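Putative aldo/keto reductase (PDB 4R9O) probably acts as an NADP-dependent oxidoreductase of the aldo/keto reductase family, built on a TIM barrel. Local coordinates at residues 213-217 with 218-222; 234-237 with 238-242; 192-196 with 197-201; 72-75 with 76-79. All blocks are in the same frame, centred on the assembly; numbering follows the deposited sequence.

All four contacts are local, each made where the chain turns on itself beside the barrel, and they follow one another in series without nesting or crossing. First from the N terminus, interaction 4 (72-79) closes the turn leaving helix 63-73 on the way to strand 82-90. Interaction 3 (192-201) turns the chain from the loop after strand 182-185 into helix 198-205, on the opposite side of the chain's centre. Interaction 1 (213-222) follows strand 210-212 and starts helix 219-222 in the probable NADP(+) site. Interaction 2 (234-242) ends the next helix, 227-240; its centre lies about 19 Å from that of interaction 1 and about 40 Å from that of interaction 4.

Interaction 1 (213-217 with 218-222); sequences SCLGG and GRLFN
Arg219 folds back on the loop before its helix and grips one carbonyl oxygen, Gly216 O, with two hydrogen bonds. Its side-chain NE gives a nearly straight one to Gly216 O (2.9 Å, N-H...O 173°), with the oxygen lying in the guanidinium plane. The backbone Arg219 N binds the same Gly216 O at 3.1 Å, from the opposite face of the carbonyl plane. A bend at chi3 (-64°) turns the guanidinium end of Arg219 back to this oxygen. Farther on, Asn222 ND2 donates to Gly218 O at 3.0 Å, in the carbonyl plane on a lone pair, joining Asn222 N on that acceptor.

Water adds a bridge: it donates to Leu215 O at 2.8 Å and accepts from Phe221 N.

Apolar contact is looser. Leu215 CD1 comes to the edge of the Phe221 ring, 4.2 Å from CE1, and Leu215 CD2 lies 4.3 Å from Leu220 CD2. Val249 of helix 245-254 also touches Leu215.

All ten residues belong to the probable NADP(+) site. Three successive glycines with positive phi carry the chain to the N-cap at Gly218, and the doubly held Gly216 carbonyl ties this glycine-rich turn to the first residue of helix 219-222.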
loop_
_atom_site.group_PDB
_atom_site.type_symbol
_atom_site.label_atom_id
_atom_site.label_comp_id
_atom_site.label_asym_id
_atom_site.label_seq_id
_atom_site.Cartn_x
_atom_site.Cartn_y
_atom_site.Cartn_z
ATOM N N SER C 213 -1.379 16.680 -18.663
ATOM C CA SER C 213 -1.691 15.278 -18.963
ATOM C C SER C 213 -3.192 14.986 -18.980
ATOM O O SER C 213 -3.650 13.938 -18.518
ATOM C CB SER C 213 -0.980 14.353 -17.978
ATOM O OG SER C 213 0.308 14.039 -18.470
ATOM N N CYS C 214 -3.943 15.906 -19.575
ATOM C CA CYS C 214 -5.391 15.822 -19.615
ATOM C C CYS C 214 -5.900 14.546 -20.284
ATOM O O CYS C 214 -6.965 14.047 -19.940
ATOM C CB CYS C 214 -5.946 17.056 -20.327
ATOM S SG CYS C 214 -5.614 18.611 -19.439
ATOM N N LEU C 215 -5.123 14.007 -21.219
ATOM C CA LEU C 215 -5.506 12.792 -21.929
ATOM C C LEU C 215 -4.709 11.572 -21.462
ATOM O O LEU C 215 -4.509 10.618 -22.221
ATOM C CB LEU C 215 -5.333 12.987 -23.434
ATOM C CG LEU C 215 -6.204 14.102 -24.027
ATOM C CD1 LEU C 215 -5.969 14.247 -25.525
ATOM C CD2 LEU C 215 -7.678 13.865 -23.734
ATOM N N GLY C 216 -4.252 11.613 -20.215
ATOM C CA GLY C 216 -3.614 10.464 -19.599
ATOM C C GLY C 216 -2.162 10.282 -19.991
ATOM O O GLY C 216 -1.635 9.181 -19.910
ATOM N N GLY C 217 -1.519 11.359 -20.429
ATOM C CA GLY C 217 -0.117 11.303 -20.804
ATOM C C GLY C 217 0.138 10.363 -21.969
ATOM O O GLY C 217 1.199 9.740 -22.057
ATOM N N GLY C 218 -0.843 10.235 -22.857
ATOM C CA GLY C 218 -0.701 9.359 -24.009
ATOM C C GLY C 218 -1.445 8.040 -23.871
ATOM O O GLY C 218 -1.745 7.385 -24.867
ATOM N N ARG C 219 -1.767 7.660 -22.641
ATOM C CA ARG C 219 -2.315 6.330 -22.381
ATOM C C ARG C 219 -3.695 6.107 -23.005
ATOM O O ARG C 219 -3.986 5.008 -23.488
ATOM C CB ARG C 219 -2.367 6.073 -20.874
ATOM C CG ARG C 219 -1.024 5.616 -20.286
ATOM C CD ARG C 219 -1.059 5.572 -18.761
ATOM N NE ARG C 219 -1.258 6.904 -18.199
ATOM C CZ ARG C 219 -1.208 7.191 -16.901
ATOM N NH1 ARG C 219 -0.975 6.236 -16.013
ATOM N NH2 ARG C 219 -1.396 8.438 -16.494
ATOM N N LEU C 220 -4.530 7.143 -23.013
ATOM C CA LEU C 220 -5.905 7.003 -23.497
ATOM C C LEU C 220 -5.930 6.426 -24.903
ATOM O O LEU C 220 -6.728 5.540 -25.202
ATOM C CB LEU C 220 -6.636 8.346 -23.467
ATOM C CG LEU C 220 -8.076 8.281 -23.983
ATOM C CD1 LEU C 220 -8.918 7.295 -23.162
ATOM C CD2 LEU C 220 -8.698 9.663 -23.987
ATOM N N PHE C 221 -5.022 6.907 -25.749
ATOM C CA PHE C 221 -4.952 6.452 -27.135
ATOM C C PHE C 221 -3.902 5.368 -27.382
ATOM O O PHE C 221 -4.104 4.496 -28.226
ATOM C CB PHE C 221 -4.681 7.641 -28.056
ATOM C CG PHE C 221 -5.828 8.596 -28.152
ATOM C CD1 PHE C 221 -5.804 9.803 -27.476
ATOM C CD2 PHE C 221 -6.943 8.282 -28.915
ATOM C CE1 PHE C 221 -6.868 10.686 -27.562
ATOM C CE2 PHE C 221 -8.013 9.159 -29.005
ATOM C CZ PHE C 221 -7.976 10.362 -28.326
ATOM N N ASN C 222 -2.795 5.415 -26.648
ATOM C CA ASN C 222 -1.643 4.572 -26.956
ATOM C C ASN C 222 -1.462 3.367 -26.049
ATOM O O ASN C 222 -0.564 2.561 -26.263
ATOM C CB ASN C 222 -0.359 5.402 -26.913
ATOM C CG ASN C 222 -0.310 6.446 -27.993
ATOM O OD1 ASN C 222 -0.011 6.147 -29.145
ATOM N ND2 ASN C 222 -0.602 7.685 -27.627
HETATM O O HOH W 1 -3.855 9.791 -24.793
#

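Interaction 2 (234-237 with 238-242); sequences SVIA and QELNA
Residues 234-240 form the last turns of helix 227-240, with regular i+4 bonds from Gln238 N to Ser234 O (3.0 Å) and Glu239 N to Val235 O (3.1 Å), and Asn241 and Ala242 lead out of it. At that end Ala237 O takes a hydrogen bond from Ala242 N (2.9 Å, N-H...O 165°), while Asn241 N binds Gln238 O at 3.1 Å. Leu240 N makes weak bonds to both Ile236 O and Ala237 O.

Ile236 and Leu240 run next to each other in the same direction, with Ile236 CG2 3.9 Å from Leu240 CD1. The CG2 branch of Ile236 is anti to the backbone N, whereas CG1 leaves beside that nitrogen (chi1 -72°) and meets the carboxylate of Glu239, at 4.1 Å from OE2. The extended Glu239 chain passes Val235 and Ile236 obliquely; Val235 CG1 is also 4.1 Å from Glu239 OE1. The polar end of Glu239 is engaged elsewhere, since OE2 makes a salt bridge with Arg290 and accepts from Gln287 NE2, both on helix 285-296. Across the turn, the CB atoms of Ala237 and Ala242 meet at 4.1 Å.

Helix 245-254 touches Ile236 and Ala237 through Val248. The 6→1 backbone bond enclosing a 5→2 bond, with positive phi at Asn241 and an apolar pair across them, is that of a Schellman motif closing the helix.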
loop_
_atom_site.group_PDB
_atom_site.type_symbol
_atom_site.label_atom_id
_atom_site.label_comp_id
_atom_site.label_asym_id
_atom_site.label_seq_id
_atom_site.Cartn_x
_atom_site.Cartn_y
_atom_site.Cartn_z
ATOM N N SER C 234 -16.583 6.800 -26.044
ATOM C CA SER C 234 -17.213 6.936 -27.359
ATOM C C SER C 234 -18.727 6.816 -27.260
ATOM O O SER C 234 -19.454 7.417 -28.048
ATOM C CB SER C 234 -16.681 5.889 -28.339
ATOM O OG SER C 234 -15.329 6.140 -28.660
ATOM N N VAL C 235 -19.194 6.030 -26.293
ATOM C CA VAL C 235 -20.627 5.884 -26.050
ATOM C C VAL C 235 -21.214 7.190 -25.518
ATOM O O VAL C 235 -22.279 7.644 -25.944
ATOM C CB VAL C 235 -20.917 4.749 -25.044
ATOM C CG1 VAL C 235 -22.415 4.637 -24.786
ATOM C CG2 VAL C 235 -20.355 3.430 -25.555
ATOM N N ILE C 236 -20.508 7.794 -24.571
ATOM C CA ILE C 236 -20.943 9.057 -24.003
ATOM C C ILE C 236 -20.788 10.196 -25.011
ATOM O O ILE C 236 -21.603 11.126 -25.040
ATOM C CB ILE C 236 -20.183 9.348 -22.700
ATOM C CG1 ILE C 236 -20.698 8.391 -21.623
ATOM C CG2 ILE C 236 -20.346 10.792 -22.274
ATOM C CD1 ILE C 236 -19.971 8.449 -20.338
ATOM N N ALA C 237 -19.773 10.102 -25.862
ATOM C CA ALA C 237 -19.620 11.054 -26.960
ATOM C C ALA C 237 -20.864 11.039 -27.841
ATOM O O ALA C 237 -21.455 12.090 -28.106
ATOM C CB ALA C 237 -18.385 10.744 -27.780
ATOM N N GLN C 238 -21.268 9.849 -28.278
ATOM C CA GLN C 238 -22.469 9.705 -29.109
ATOM C C GLN C 238 -23.698 10.297 -28.429
ATOM O O GLN C 238 -24.485 10.997 -29.063
ATOM C CB GLN C 238 -22.726 8.237 -29.450
ATOM C CG GLN C 238 -21.684 7.626 -30.374
ATOM C CD GLN C 238 -21.937 6.151 -30.654
ATOM O OE1 GLN C 238 -22.574 5.453 -29.859
ATOM N NE2 GLN C 238 -21.443 5.670 -31.794
ATOM N N GLU C 239 -23.848 10.025 -27.136
ATOM C CA GLU C 239 -24.952 10.586 -26.358
ATOM C C GLU C 239 -24.954 12.111 -26.395
ATOM O O GLU C 239 -26.008 12.733 -26.355
ATOM C CB GLU C 239 -24.878 10.117 -24.903
ATOM C CG GLU C 239 -25.122 8.635 -24.702
ATOM C CD GLU C 239 -24.965 8.217 -23.250
ATOM O OE1 GLU C 239 -25.153 7.019 -22.957
ATOM O OE2 GLU C 239 -24.650 9.086 -22.407
ATOM N N LEU C 240 -23.767 12.707 -26.458
ATOM C CA LEU C 240 -23.633 14.160 -26.425
ATOM C C LEU C 240 -23.523 14.762 -27.822
ATOM O O LEU C 240 -23.445 15.981 -27.970
ATOM C CB LEU C 240 -22.408 14.559 -25.589
ATOM C CG LEU C 240 -22.452 14.254 -24.089
ATOM C CD1 LEU C 240 -21.079 14.385 -23.476
ATOM C CD2 LEU C 240 -23.433 15.167 -23.370
ATOM N N ASN C 241 -23.521 13.900 -28.836
ATOM C CA ASN C 241 -23.237 14.304 -30.214
ATOM C C ASN C 241 -21.904 15.019 -30.309
ATOM O O ASN C 241 -21.759 15.978 -31.063
ATOM C CB ASN C 241 -24.347 15.196 -30.765
ATOM C CG ASN C 241 -25.698 14.546 -30.673
ATOM O OD1 ASN C 241 -25.882 13.407 -31.107
ATOM N ND2 ASN C 241 -26.654 15.253 -30.081
ATOM N N ALA C 242 -20.938 14.550 -29.524
ATOM C CA ALA C 242 -19.588 15.093 -29.551
ATOM C C ALA C 242 -18.793 14.508 -30.715
ATOM O O ALA C 242 -18.849 13.308 -30.988
ATOM C CB ALA C 242 -18.876 14.822 -28.225
#

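Interaction 3 (192-196 with 197-201); sequences PLLLD and GTLDQ
Asp196 and Thr198 meet through a single carboxylate oxygen. Asp196 OD1 accepts from Thr198 N at 2.9 Å (N-H...O 163°), nearly along its C-O axis, and from Thr198 OG1 at 3.0 Å on the syn side; both donors approach the same face of the carboxylate plane. With chi1 at 80°, the Asp196 carboxylate group sits between the backbone N and carbonyl carbon, turned over the start of the helix. The two donors should hold its rotation.

Three waters fill out the polar network. One accepts from Gly197 N and Asp200 N and donates to Leu193 O, while the other two link Asp200 to the chain before it: OD1 to Leu194 O, OD2 to Leu195 O. A weak Leu199 N to Leu193 O bond (3.5 Å) runs alongside.

Leu193 CD2 lies against the hydroxyl Thr198 OG1 (3.4 Å). The apolar contacts are Leu193 CB to Leu199 CG at 4.2 Å and Leu194 CD1 to Leu199 CD1 at 4.1 Å.

Gly197 is the N-cap of helix 198-205. Leu193 and Thr198 rest on Val184 of strand 182-185, Thr198 also reaches Pro165 of helix 165-173, and Leu194 packs on Trp288 and Arg292 of helix 285-296.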
loop_
_atom_site.group_PDB
_atom_site.type_symbol
_atom_site.label_atom_id
_atom_site.label_comp_id
_atom_site.label_asym_id
_atom_site.label_seq_id
_atom_site.Cartn_x
_atom_site.Cartn_y
_atom_site.Cartn_z
ATOM N N PRO C 192 -6.096 11.157 -8.314
ATOM C CA PRO C 192 -6.011 11.284 -6.852
ATOM C C PRO C 192 -6.190 12.715 -6.339
ATOM O O PRO C 192 -6.610 12.896 -5.202
ATOM C CB PRO C 192 -4.599 10.772 -6.539
ATOM C CG PRO C 192 -3.812 11.024 -7.779
ATOM C CD PRO C 192 -4.783 10.816 -8.906
ATOM N N LEU C 193 -5.900 13.717 -7.163
ATOM C CA LEU C 193 -5.955 15.094 -6.674
ATOM C C LEU C 193 -7.399 15.561 -6.429
ATOM O O LEU C 193 -7.634 16.603 -5.802
ATOM C CB LEU C 193 -5.249 16.030 -7.654
ATOM C CG LEU C 193 -3.755 15.710 -7.810
ATOM C CD1 LEU C 193 -3.084 16.739 -8.707
ATOM C CD2 LEU C 193 -3.045 15.623 -6.450
ATOM N N LEU C 194 -8.355 14.789 -6.931
ATOM C CA LEU C 194 -9.767 15.103 -6.743
ATOM C C LEU C 194 -10.156 15.037 -5.276
ATOM O O LEU C 194 -11.033 15.777 -4.819
ATOM C CB LEU C 194 -10.644 14.143 -7.541
ATOM C CG LEU C 194 -10.948 14.526 -8.997
ATOM C CD1 LEU C 194 -9.685 14.553 -9.845
ATOM C CD2 LEU C 194 -11.965 13.566 -9.570
ATOM N N LEU C 195 -9.494 14.149 -4.541
ATOM C CA LEU C 195 -9.891 13.882 -3.168
ATOM C C LEU C 195 -8.754 14.017 -2.148
ATOM O O LEU C 195 -8.991 13.881 -0.945
ATOM C CB LEU C 195 -10.508 12.483 -3.082
ATOM C CG LEU C 195 -11.750 12.267 -3.964
ATOM C CD1 LEU C 195 -12.248 10.837 -3.873
ATOM C CD2 LEU C 195 -12.869 13.237 -3.600
ATOM N N ASP C 196 -7.531 14.301 -2.596
ATOM C CA ASP C 196 -6.419 14.342 -1.638
ATOM C C ASP C 196 -6.161 15.723 -1.021
ATOM O O ASP C 196 -5.240 15.881 -0.224
ATOM C CB ASP C 196 -5.123 13.802 -2.268
ATOM C CG ASP C 196 -4.399 14.821 -3.152
ATOM O OD1 ASP C 196 -4.927 15.924 -3.420
ATOM O OD2 ASP C 196 -3.242 14.527 -3.532
ATOM N N GLY C 197 -6.946 16.725 -1.398
ATOM C CA GLY C 197 -6.819 18.038 -0.781
ATOM C C GLY C 197 -6.185 19.081 -1.674
ATOM O O GLY C 197 -6.249 20.278 -1.401
ATOM N N THR C 198 -5.553 18.632 -2.744
ATOM C CA THR C 198 -4.911 19.569 -3.657
ATOM C C THR C 198 -5.936 20.496 -4.288
ATOM O O THR C 198 -5.785 21.718 -4.242
ATOM C CB THR C 198 -4.145 18.842 -4.746
ATOM O OG1 THR C 198 -3.070 18.108 -4.140
ATOM C CG2 THR C 198 -3.589 19.848 -5.768
ATOM N N LEU C 199 -6.984 19.907 -4.860
ATOM C CA LEU C 199 -8.005 20.677 -5.559
ATOM C C LEU C 199 -8.974 21.361 -4.593
ATOM O O LEU C 199 -9.566 22.393 -4.937
ATOM C CB LEU C 199 -8.771 19.779 -6.532
ATOM C CG LEU C 199 -7.927 19.236 -7.693
ATOM C CD1 LEU C 199 -8.723 18.284 -8.585
ATOM C CD2 LEU C 199 -7.344 20.378 -8.505
ATOM N N ASP C 200 -9.143 20.788 -3.396
ATOM C CA ASP C 200 -9.921 21.442 -2.348
ATOM C C ASP C 200 -9.293 22.774 -1.958
ATOM O O ASP C 200 -9.986 23.784 -1.836
ATOM C CB ASP C 200 -10.035 20.557 -1.099
ATOM C CG ASP C 200 -10.699 19.223 -1.380
ATOM O OD1 ASP C 200 -11.591 19.167 -2.252
ATOM O OD2 ASP C 200 -10.314 18.225 -0.728
ATOM N N GLN C 201 -7.976 22.761 -1.731
ATOM C CA GLN C 201 -7.253 23.971 -1.370
ATOM C C GLN C 201 -7.373 25.043 -2.458
ATOM O O GLN C 201 -7.558 26.222 -2.159
ATOM C CB GLN C 201 -5.769 23.666 -1.116
ATOM C CG GLN C 201 -4.945 24.913 -0.856
ATOM C CD GLN C 201 -3.466 24.633 -0.827
ATOM O OE1 GLN C 201 -2.901 24.166 -1.814
ATOM N NE2 GLN C 201 -2.834 24.867 0.321
HETATM O O HOH W 2 -8.773 17.710 -3.282
HETATM O O HOH W 3 -12.317 16.580 -2.324
HETATM O O HOH W 4 -9.390 16.085 0.981
#

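Interaction 4 (72-75 with 76-79); sequences TLAP and HLRE
Just after helix 63-73 ends, Ala74 leaves helical geometry and the chain turns through Pro75 and His76, closed by a hydrogen bond from Leu77 N to Ala74 O at 3.1 Å (N-H...O 161°). The donor stands above the carbonyl plane of Ala74 rather than on a lone pair.

Ala74 CB is touched by two side chains from the far arm of the turn. Leu77 CG comes to 3.7 Å from Ala74 CB, and also 3.3 Å from Ala74 O, the oxygen that its own backbone N engages. His76 brings CE1 to 3.6 Å from Ala74 CB, at an oblique angle to the ring; a chi1 of 62° folds the imidazole back over the turn. One face of that ring is met, toward its rim, by Leu77 CG, 4.1 Å above the plane.

Of the Arg78 side chain, CB approaches Pro75 O (3.7 Å). Bent at chi2 and chi3, the chain leads off to a salt bridge with Asp126 and a cation-pi contact with Tyr124.

The turn is thus held by one backbone bond and the packing of Leu77 and the His76 ring on the buried Ala74 methyl, with Leu77 against Ile41 of helix 34-46; its charged anchorage, through Arg78, lies beyond the turn itself.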
loop_
_atom_site.group_PDB
_atom_site.type_symbol
_atom_site.label_atom_id
_atom_site.label_comp_id
_atom_site.label_asym_id
_atom_site.label_seq_id
_atom_site.Cartn_x
_atom_site.Cartn_y
_atom_site.Cartn_z
ATOM N N THR C 72 10.533 36.352 -32.947
ATOM C CA THR C 72 11.443 37.297 -33.570
ATOM C C THR C 72 10.980 37.602 -34.994
ATOM O O THR C 72 11.072 38.735 -35.442
ATOM C CB THR C 72 12.896 36.774 -33.578
ATOM O OG1 THR C 72 13.372 36.666 -32.231
ATOM C CG2 THR C 72 13.807 37.712 -34.354
ATOM N N LEU C 73 10.453 36.595 -35.683
ATOM C CA LEU C 73 9.900 36.788 -37.023
ATOM C C LEU C 73 8.578 37.554 -36.990
ATOM O O LEU C 73 8.216 38.218 -37.959
ATOM C CB LEU C 73 9.694 35.445 -37.720
ATOM C CG LEU C 73 10.943 34.637 -38.062
ATOM C CD1 LEU C 73 10.560 33.269 -38.596
ATOM C CD2 LEU C 73 11.807 35.383 -39.060
ATOM N N ALA C 74 7.858 37.454 -35.878
ATOM C CA ALA C 74 6.558 38.106 -35.745
ATOM C C ALA C 74 6.398 38.763 -34.372
ATOM O O ALA C 74 5.665 38.255 -33.523
ATOM C CB ALA C 74 5.439 37.100 -35.985
ATOM N N PRO C 75 7.081 39.905 -34.157
ATOM C CA PRO C 75 7.185 40.574 -32.849
ATOM C C PRO C 75 5.875 41.162 -32.337
ATOM O O PRO C 75 5.776 41.464 -31.149
ATOM C CB PRO C 75 8.204 41.687 -33.109
ATOM C CG PRO C 75 8.102 41.953 -34.561
ATOM C CD PRO C 75 7.845 40.620 -35.194
ATOM N N HIS C 76 4.889 41.316 -33.212
ATOM C CA HIS C 76 3.584 41.821 -32.805
ATOM C C HIS C 76 2.812 40.781 -31.988
ATOM O O HIS C 76 1.883 41.127 -31.260
ATOM C CB HIS C 76 2.768 42.239 -34.032
ATOM C CG HIS C 76 2.472 41.110 -34.970
ATOM N ND1 HIS C 76 3.421 40.577 -35.817
ATOM C CD2 HIS C 76 1.334 40.411 -35.193
ATOM C CE1 HIS C 76 2.880 39.595 -36.516
ATOM N NE2 HIS C 76 1.615 39.477 -36.160
ATOM N N LEU C 77 3.202 39.514 -32.111
ATOM C CA LEU C 77 2.505 38.424 -31.436
ATOM C C LEU C 77 2.686 38.470 -29.922
ATOM O O LEU C 77 1.792 38.079 -29.173
ATOM C CB LEU C 77 2.987 37.065 -31.946
ATOM C CG LEU C 77 2.781 36.706 -33.413
ATOM C CD1 LEU C 77 3.045 35.218 -33.610
ATOM C CD2 LEU C 77 1.390 37.090 -33.886
ATOM N N ARG C 78 3.859 38.932 -29.494
ATOM C CA ARG C 78 4.252 38.949 -28.087
ATOM C C ARG C 78 3.192 39.546 -27.164
ATOM O O ARG C 78 2.827 38.946 -26.150
ATOM C CB ARG C 78 5.562 39.731 -27.936
ATOM C CG ARG C 78 6.054 39.883 -26.504
ATOM C CD ARG C 78 6.252 38.544 -25.852
ATOM N NE ARG C 78 5.105 38.176 -25.040
ATOM C CZ ARG C 78 5.044 38.301 -23.721
ATOM N NH1 ARG C 78 3.948 37.943 -23.079
ATOM N NH2 ARG C 78 6.081 38.775 -23.047
ATOM N N GLU C 79 2.707 40.730 -27.523
ATOM C CA GLU C 79 1.723 41.446 -26.725
ATOM C C GLU C 79 0.394 40.706 -26.654
ATOM O O GLU C 79 -0.411 40.951 -25.762
ATOM C CB GLU C 79 1.489 42.836 -27.303
ATOM C CG GLU C 79 2.747 43.636 -27.550
ATOM C CD GLU C 79 2.532 44.718 -28.600
ATOM O OE1 GLU C 79 2.007 44.392 -29.687
ATOM O OE2 GLU C 79 2.871 45.893 -28.332
#